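Local coordinates for T-lymphoma invasion and metastasis-inducing protein 1 (Homo sapiens, PDB 4K2P) that probably binds phosphoinositides and partner proteins such as Par-3 through its PH and coiled-coil region, acting in signalling linked to tight junctions, at residues Q189-F193 / P208-L213; T7-A11 / A115-A119. The protein carries 5 engineered substitutions. All blocks are in the same frame, centred on the assembly; numbering follows the deposited sequence.

Contact 1: Q189-F193 / P208-L213; sequences QMDLF and PNPKRL
In the CC-Ex part of the protein, Phe193 on the long helix 168-203 reaches between Pro208, in the turn just before the short helix 210-214, and Leu213 of that helix, which close on its ring from opposite sides. Pro208 CG lies over one face, 3.8 Å from the ring centroid of Phe193, and Leu213 CD2 over the other at 3.9 Å; both are CH-pi contacts, the leucine methyl 18° off the ring normal. With CG of Phe193 anti to the backbone N (chi1 177°), the ring extends outward from its helix into this slot. CE2 of Phe193 is 3.4 Å from Pro208 O, and Asn209 O lies at the ring edge, near its plane. Chain reversal after the long helix brings the pieces together, and Asn209 is the N-cap of the new helix, its OD1 accepting from Arg212 N at 3.1 Å. Asparagine suits this place because its short amide can fold back onto a first-turn N-H, which has no carbonyl of a preceding helical turn to bond to. Leu213 forks: CD1 rests 3.5 Å from Gln189 O, while CD2 also meets the end of Met190, whose chain bends at chi2 and chi3 to bring CE 3.8 Å from Leu213 CD2. An alanine in place of Phe193 would probably open a gap between Pro208 and Leu213, costing both their aromatic partner. Val233 and Gln77 also touch Phe193.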
ATOM      1  N   GLN A 189       1.178   8.919   7.634  1.00 21.23           N
ATOM      2  CA  GLN A 189       0.015   9.240   6.814  1.00 22.04           C
ATOM      3  C   GLN A 189      -0.328   8.079   5.901  1.00 20.73           C
ATOM      4  O   GLN A 189      -1.490   7.856   5.578  1.00 20.80           O
ATOM      5  CB  GLN A 189       0.254  10.493   5.978  1.00 23.78           C
ATOM      6  CG  GLN A 189       0.345  11.774   6.784  1.00 25.84           C
ATOM      7  CD  GLN A 189      -0.993  12.228   7.317  1.00 26.33           C
ATOM      8  OE1 GLN A 189      -2.014  11.581   7.106  1.00 25.35           O
ATOM      9  NE2 GLN A 189      -0.992  13.343   8.016  1.00 27.42           N
ATOM     10  N   MET A 190       0.703   7.379   5.455  1.00 19.68           N
ATOM     11  CA  MET A 190       0.539   6.194   4.647  1.00 22.16           C
ATOM     12  C   MET A 190      -0.121   5.090   5.491  1.00 24.99           C
ATOM     13  O   MET A 190      -1.036   4.416   5.027  1.00 23.72           O
ATOM     14  CB  MET A 190       1.893   5.735   4.102  1.00 22.89           C
ATOM     15  CG  MET A 190       1.829   4.574   3.143  1.00 26.41           C
ATOM     16  SD  MET A 190       0.873   4.925   1.655  1.00 27.66           S
ATOM     17  CE  MET A 190       1.829   6.271   0.940  1.00 34.21           C
ATOM     18  N   ASP A 191       0.331   4.922   6.731  1.00 26.75           N
ATOM     19  CA  ASP A 191      -0.223   3.890   7.611  1.00 28.63           C
ATOM     20  C   ASP A 191      -1.673   4.201   7.962  1.00 26.87           C
ATOM     21  O   ASP A 191      -2.519   3.314   8.003  1.00 27.55           O
ATOM     22  CB  ASP A 191       0.612   3.754   8.883  1.00 34.61           C
ATOM     23  CG  ASP A 191       1.921   3.014   8.650  1.00 41.00           C
ATOM     24  OD1 ASP A 191       1.998   2.187   7.722  1.00 42.91           O
ATOM     25  OD2 ASP A 191       2.884   3.263   9.396  1.00 44.95           O
ATOM     26  N   LEU A 192      -1.954   5.477   8.182  1.00 24.15           N
ATOM     27  CA  LEU A 192      -3.293   5.941   8.519  1.00 23.72           C
ATOM     28  C   LEU A 192      -4.268   5.705   7.366  1.00 25.23           C
ATOM     29  O   LEU A 192      -5.404   5.289   7.575  1.00 28.47           O
ATOM     30  CB  LEU A 192      -3.245   7.425   8.879  1.00 22.83           C
ATOM     31  CG  LEU A 192      -4.567   8.108   9.228  1.00 24.51           C
ATOM     32  CD1 LEU A 192      -5.275   7.386  10.345  1.00 28.05           C
ATOM     33  CD2 LEU A 192      -4.313   9.556   9.597  1.00 25.65           C
ATOM     34  N   PHE A 193      -3.817   5.992   6.154  1.00 24.06           N
ATOM     35  CA  PHE A 193      -4.617   5.786   4.948  1.00 26.21           C
ATOM     36  C   PHE A 193      -4.912   4.298   4.802  1.00 26.95           C
ATOM     37  O   PHE A 193      -6.030   3.896   4.482  1.00 28.50           O
ATOM     38  CB  PHE A 193      -3.866   6.335   3.727  1.00 24.08           C
ATOM     39  CG  PHE A 193      -4.565   6.122   2.409  1.00 23.31           C
ATOM     40  CD1 PHE A 193      -4.326   4.985   1.658  1.00 23.77           C
ATOM     41  CD2 PHE A 193      -5.413   7.084   1.900  1.00 24.24           C
ATOM     42  CE1 PHE A 193      -4.950   4.795   0.444  1.00 25.42           C
ATOM     43  CE2 PHE A 193      -6.039   6.906   0.685  1.00 25.18           C
ATOM     44  CZ  PHE A 193      -5.806   5.760  -0.048  1.00 25.95           C
ATOM     45  N   PRO A 208     -10.700   6.028   1.778  1.00 36.95           N
ATOM     46  CA  PRO A 208     -10.172   7.380   2.000  1.00 37.01           C
ATOM     47  C   PRO A 208      -9.697   8.019   0.702  1.00 35.09           C
ATOM     48  O   PRO A 208      -9.314   7.301  -0.213  1.00 30.84           O
ATOM     49  CB  PRO A 208      -8.999   7.152   2.959  1.00 36.67           C
ATOM     50  CG  PRO A 208      -8.628   5.726   2.778  1.00 35.89           C
ATOM     51  CD  PRO A 208      -9.906   5.011   2.483  1.00 35.94           C
ATOM     52  N   ASN A 209      -9.711   9.347   0.645  1.00 38.04           N
ATOM     53  CA  ASN A 209      -9.411  10.088  -0.578  1.00 39.92           C
ATOM     54  C   ASN A 209      -7.940   9.966  -1.005  1.00 36.35           C
ATOM     55  O   ASN A 209      -7.051  10.341  -0.250  1.00 33.23           O
ATOM     56  CB  ASN A 209      -9.783  11.560  -0.384  1.00 45.19           C
ATOM     57  CG  ASN A 209      -9.673  12.369  -1.665  1.00 52.21           C
ATOM     58  OD1 ASN A 209      -8.593  12.529  -2.220  1.00 52.55           O
ATOM     59  ND2 ASN A 209     -10.803  12.879  -2.141  1.00 58.30           N
ATOM     60  N   PRO A 210      -7.675   9.458  -2.226  1.00 37.46           N
ATOM     61  CA  PRO A 210      -6.275   9.296  -2.648  1.00 35.15           C
ATOM     62  C   PRO A 210      -5.532  10.622  -2.846  1.00 34.25           C
ATOM     63  O   PRO A 210      -4.340  10.701  -2.548  1.00 30.73           O
ATOM     64  CB  PRO A 210      -6.386   8.553  -3.993  1.00 37.20           C
ATOM     65  CG  PRO A 210      -7.801   8.115  -4.115  1.00 38.61           C
ATOM     66  CD  PRO A 210      -8.616   9.040  -3.282  1.00 39.56           C
ATOM     67  N   LYS A 211      -6.214  11.632  -3.376  1.00 37.48           N
ATOM     68  CA  LYS A 211      -5.585  12.932  -3.615  1.00 41.00           C
ATOM     69  C   LYS A 211      -5.087  13.576  -2.321  1.00 36.40           C
ATOM     70  O   LYS A 211      -4.041  14.222  -2.312  1.00 33.85           O
ATOM     71  CB  LYS A 211      -6.548  13.877  -4.334  1.00 50.48           C
ATOM     72  CG  LYS A 211      -6.708  13.587  -5.820  1.00 56.53           C
ATOM     73  CD  LYS A 211      -5.385  13.813  -6.541  1.00 59.53           C
ATOM     74  CE  LYS A 211      -5.561  14.381  -7.936  1.00 65.70           C
ATOM     75  NZ  LYS A 211      -6.299  13.489  -8.873  1.00 68.35           N
ATOM     76  N   ARG A 212      -5.828  13.396  -1.234  1.00 36.17           N
ATOM     77  CA  ARG A 212      -5.396  13.922   0.054  1.00 37.53           C
ATOM     78  C   ARG A 212      -4.096  13.286   0.514  1.00 32.38           C
ATOM     79  O   ARG A 212      -3.258  13.955   1.106  1.00 31.29           O
ATOM     80  CB  ARG A 212      -6.459  13.701   1.125  1.00 43.54           C
ATOM     81  CG  ARG A 212      -7.560  14.731   1.151  1.00 53.29           C
ATOM     82  CD  ARG A 212      -8.386  14.567   2.410  1.00 58.65           C
ATOM     83  NE  ARG A 212      -9.553  15.443   2.428  1.00 64.18           N
ATOM     84  CZ  ARG A 212      -9.531  16.700   2.866  1.00 65.64           C
ATOM     85  NH1 ARG A 212      -8.402  17.235   3.315  1.00 64.27           N
ATOM     86  NH2 ARG A 212     -10.639  17.427   2.854  1.00 68.86           N
ATOM     87  N   LEU A 213      -3.924  11.994   0.251  1.00 29.55           N
ATOM     88  CA  LEU A 213      -2.708  11.316   0.677  1.00 26.23           C
ATOM     89  C   LEU A 213      -1.515  11.819  -0.113  1.00 27.22           C
ATOM     90  O   LEU A 213      -0.450  12.066   0.457  1.00 28.21           O
ATOM     91  CB  LEU A 213      -2.820   9.799   0.522  1.00 24.99           C
ATOM     92  CG  LEU A 213      -1.555   9.004   0.861  1.00 24.33           C
ATOM     93  CD1 LEU A 213      -1.178   9.160   2.334  1.00 24.98           C
ATOM     94  CD2 LEU A 213      -1.723   7.537   0.512  1.00 26.15           C
TER

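Contact 2: T7-A11 / A115-A119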
ATOM      1  N   THR A   7      -9.283 -21.245   4.566  1.00 55.34           N
ATOM      2  CA  THR A   7      -9.593 -21.837   3.269  1.00 55.69           C
ATOM      3  C   THR A   7      -9.415 -20.785   2.169  1.00 49.89           C
ATOM      4  O   THR A   7      -8.424 -20.043   2.187  1.00 49.54           O
ATOM      5  CB  THR A   7     -11.032 -22.412   3.256  1.00 60.36           C
ATOM      6  OG1 THR A   7     -11.974 -21.373   3.553  1.00 59.82           O
ATOM      7  CG2 THR A   7     -11.177 -23.524   4.292  1.00 66.19           C
ATOM      8  N   VAL A   8     -10.372 -20.674   1.243  1.00 45.56           N
ATOM      9  CA  VAL A   8     -10.323 -19.618   0.229  1.00 37.66           C
ATOM     10  C   VAL A   8     -11.320 -18.507   0.558  1.00 35.15           C
ATOM     11  O   VAL A   8     -12.516 -18.747   0.651  1.00 37.19           O
ATOM     12  CB  VAL A   8     -10.626 -20.197  -1.177  1.00 41.24           C
ATOM     13  CG1 VAL A   8     -10.752 -19.097  -2.222  1.00 36.45           C
ATOM     14  CG2 VAL A   8      -9.533 -21.167  -1.589  1.00 43.87           C
ATOM     15  N   ARG A   9     -10.820 -17.282   0.698  1.00 31.86           N
ATOM     16  CA  ARG A   9     -11.669 -16.131   0.978  1.00 31.47           C
ATOM     17  C   ARG A   9     -12.273 -15.595  -0.314  1.00 28.50           C
ATOM     18  O   ARG A   9     -13.425 -15.176  -0.347  1.00 31.61           O
ATOM     19  CB  ARG A   9     -10.880 -15.031   1.701  1.00 30.30           C
ATOM     20  CG  ARG A   9     -11.719 -13.810   2.073  1.00 31.48           C
ATOM     21  CD  ARG A   9     -10.858 -12.698   2.678  1.00 30.07           C
ATOM     22  NE  ARG A   9     -10.336 -13.040   4.008  1.00 32.91           N
ATOM     23  CZ  ARG A   9     -10.893 -12.695   5.166  1.00 36.25           C
ATOM     24  NH1 ARG A   9     -12.013 -11.986   5.193  1.00 38.31           N
ATOM     25  NH2 ARG A   9     -10.327 -13.062   6.310  1.00 39.15           N
ATOM     26  N   LYS A  10     -11.477 -15.618  -1.373  1.00 26.13           N
ATOM     27  CA  LYS A  10     -11.873 -15.078  -2.674  1.00 27.61           C
ATOM     28  C   LYS A  10     -10.973 -15.675  -3.746  1.00 27.18           C
ATOM     29  O   LYS A  10      -9.768 -15.759  -3.558  1.00 23.48           O
ATOM     30  CB  LYS A  10     -11.770 -13.546  -2.687  1.00 27.17           C
ATOM     31  CG  LYS A  10     -12.091 -12.880  -4.016  1.00 27.74           C
ATOM     32  CD  LYS A  10     -13.567 -12.974  -4.330  1.00 31.98           C
ATOM     33  CE  LYS A  10     -13.946 -12.142  -5.548  1.00 32.27           C
ATOM     34  NZ  LYS A  10     -15.357 -12.413  -5.907  1.00 35.93           N
ATOM     35  N   ALA A  11     -11.554 -16.075  -4.873  1.00 28.87           N
ATOM     36  CA  ALA A  11     -10.766 -16.606  -5.981  1.00 27.51           C
ATOM     37  C   ALA A  11     -11.433 -16.271  -7.315  1.00 28.12           C
ATOM     38  O   ALA A  11     -12.655 -16.250  -7.406  1.00 29.45           O
ATOM     39  CB  ALA A  11     -10.593 -18.111  -5.830  1.00 28.58           C
ATOM     40  N   ALA A 115     -12.047  -8.030  -0.286  1.00 25.03           N
ATOM     41  CA  ALA A 115     -11.540  -9.305   0.213  1.00 24.93           C
ATOM     42  C   ALA A 115     -10.086  -9.181   0.666  1.00 25.20           C
ATOM     43  O   ALA A 115      -9.706  -9.722   1.704  1.00 25.04           O
ATOM     44  CB  ALA A 115     -11.669 -10.382  -0.847  1.00 26.70           C
ATOM     45  N   ILE A 116      -9.273  -8.463  -0.101  1.00 22.63           N
ATOM     46  CA  ILE A 116      -7.853  -8.373   0.223  1.00 23.88           C
ATOM     47  C   ILE A 116      -7.656  -7.517   1.470  1.00 22.44           C
ATOM     48  O   ILE A 116      -6.863  -7.866   2.338  1.00 23.70           O
ATOM     49  CB  ILE A 116      -7.035  -7.817  -0.942  1.00 24.81           C
ATOM     50  CG1 ILE A 116      -7.061  -8.807  -2.108  1.00 25.58           C
ATOM     51  CG2 ILE A 116      -5.584  -7.584  -0.520  1.00 27.95           C
ATOM     52  CD1 ILE A 116      -6.618  -8.228  -3.432  1.00 25.66           C
ATOM     53  N   HIS A 117      -8.397  -6.418   1.568  1.00 21.16           N
ATOM     54  CA  HIS A 117      -8.295  -5.521   2.711  1.00 23.07           C
ATOM     55  C   HIS A 117      -8.814  -6.200   3.970  1.00 25.72           C
ATOM     56  O   HIS A 117      -8.302  -5.970   5.059  1.00 28.49           O
ATOM     57  CB  HIS A 117      -9.072  -4.227   2.456  1.00 21.17           C
ATOM     58  CG  HIS A 117      -8.337  -3.258   1.592  1.00 18.37           C
ATOM     59  ND1 HIS A 117      -8.923  -2.133   1.060  1.00 18.95           N
ATOM     60  CD2 HIS A 117      -7.056  -3.255   1.165  1.00 18.08           C
ATOM     61  CE1 HIS A 117      -8.035  -1.479   0.338  1.00 19.21           C
ATOM     62  NE2 HIS A 117      -6.890  -2.134   0.394  1.00 19.69           N
ATOM     63  N   SER A 118      -9.821  -7.051   3.811  1.00 25.78           N
ATOM     64  CA  SER A 118     -10.371  -7.800   4.934  1.00 27.66           C
ATOM     65  C   SER A 118      -9.335  -8.762   5.473  1.00 25.38           C
ATOM     66  O   SER A 118      -9.205  -8.936   6.676  1.00 24.86           O
ATOM     67  CB  SER A 118     -11.630  -8.562   4.525  1.00 32.82           C
ATOM     68  OG  SER A 118     -12.726  -7.678   4.388  1.00 37.18           O
ATOM     69  N   ALA A 119      -8.617  -9.405   4.561  1.00 26.07           N
ATOM     70  CA  ALA A 119      -7.562 -10.327   4.929  1.00 27.69           C
ATOM     71  C   ALA A 119      -6.462  -9.581   5.675  1.00 27.11           C
ATOM     72  O   ALA A 119      -5.927 -10.081   6.654  1.00 27.15           O
ATOM     73  CB  ALA A 119      -6.998 -11.013   3.694  1.00 28.25           C
TER
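The N-terminal segment 7-11 runs past one side of helix 106-128, nearest at Lys10 and Ala115, whose CA atoms are 6.5 Å apart, and no hydrogen bond joins the two backbones. At that point Lys10 CB meets Ala115 CB at 3.7 Å, a close approach that the small alanine permits. The lysine chain then leads away from the segment 115-119: bent at chi2 (71°) and otherwise extended, it carries NZ to a salt bridge with Glu108, and a cation-pi contact with Trp112 lies on the same helix. This is the PH-domain pattern of a C-terminal helix lying against a curled antiparallel sheet, here beside strand 10-23, while Arg9 and Lys10 make backbone hydrogen bonds to Leu43 of strand 37-44. Arg9 reaches across to the helix with its long aliphatic stem extended as far as CD, which comes 3.3 Å from Ala115 O, an oxygen already accepting from Ala119 N within the helix. Bending at chi3 (-69°) then lays one face of the guanidinium over the Ser118-Ala119 peptide. NH1 of Arg9 is 3.5 Å from Ser118 CB, and NE is 3.9 Å from Ala119 CB. The short side chains of serine and alanine let the flat group come near the helix backbone; Ser118 OG turns back to its own helix, bonding to Thr114 O.

Contact 2 belongs to the PH domain and contact 1 to the CC-Ex part, and along the chain contact 2 is complete before contact 1 begins. Their centres lie about 23 Å apart and their nearest atoms about 7 Å apart, without touching. Helix 168-203 connects them: it supplies residues 189-193 of contact 1, and further along it Leu202 touches Ser118 of contact 2, while Cys197 meets both Pro208 and His117. His117 also bonds to Ser201 and to Val76 on strand 75-78, the strand that touches Phe193. Neither contact holds a calcium ion; the side chains of Met190 and Arg9 are about 12 and 11 Å from bound ions.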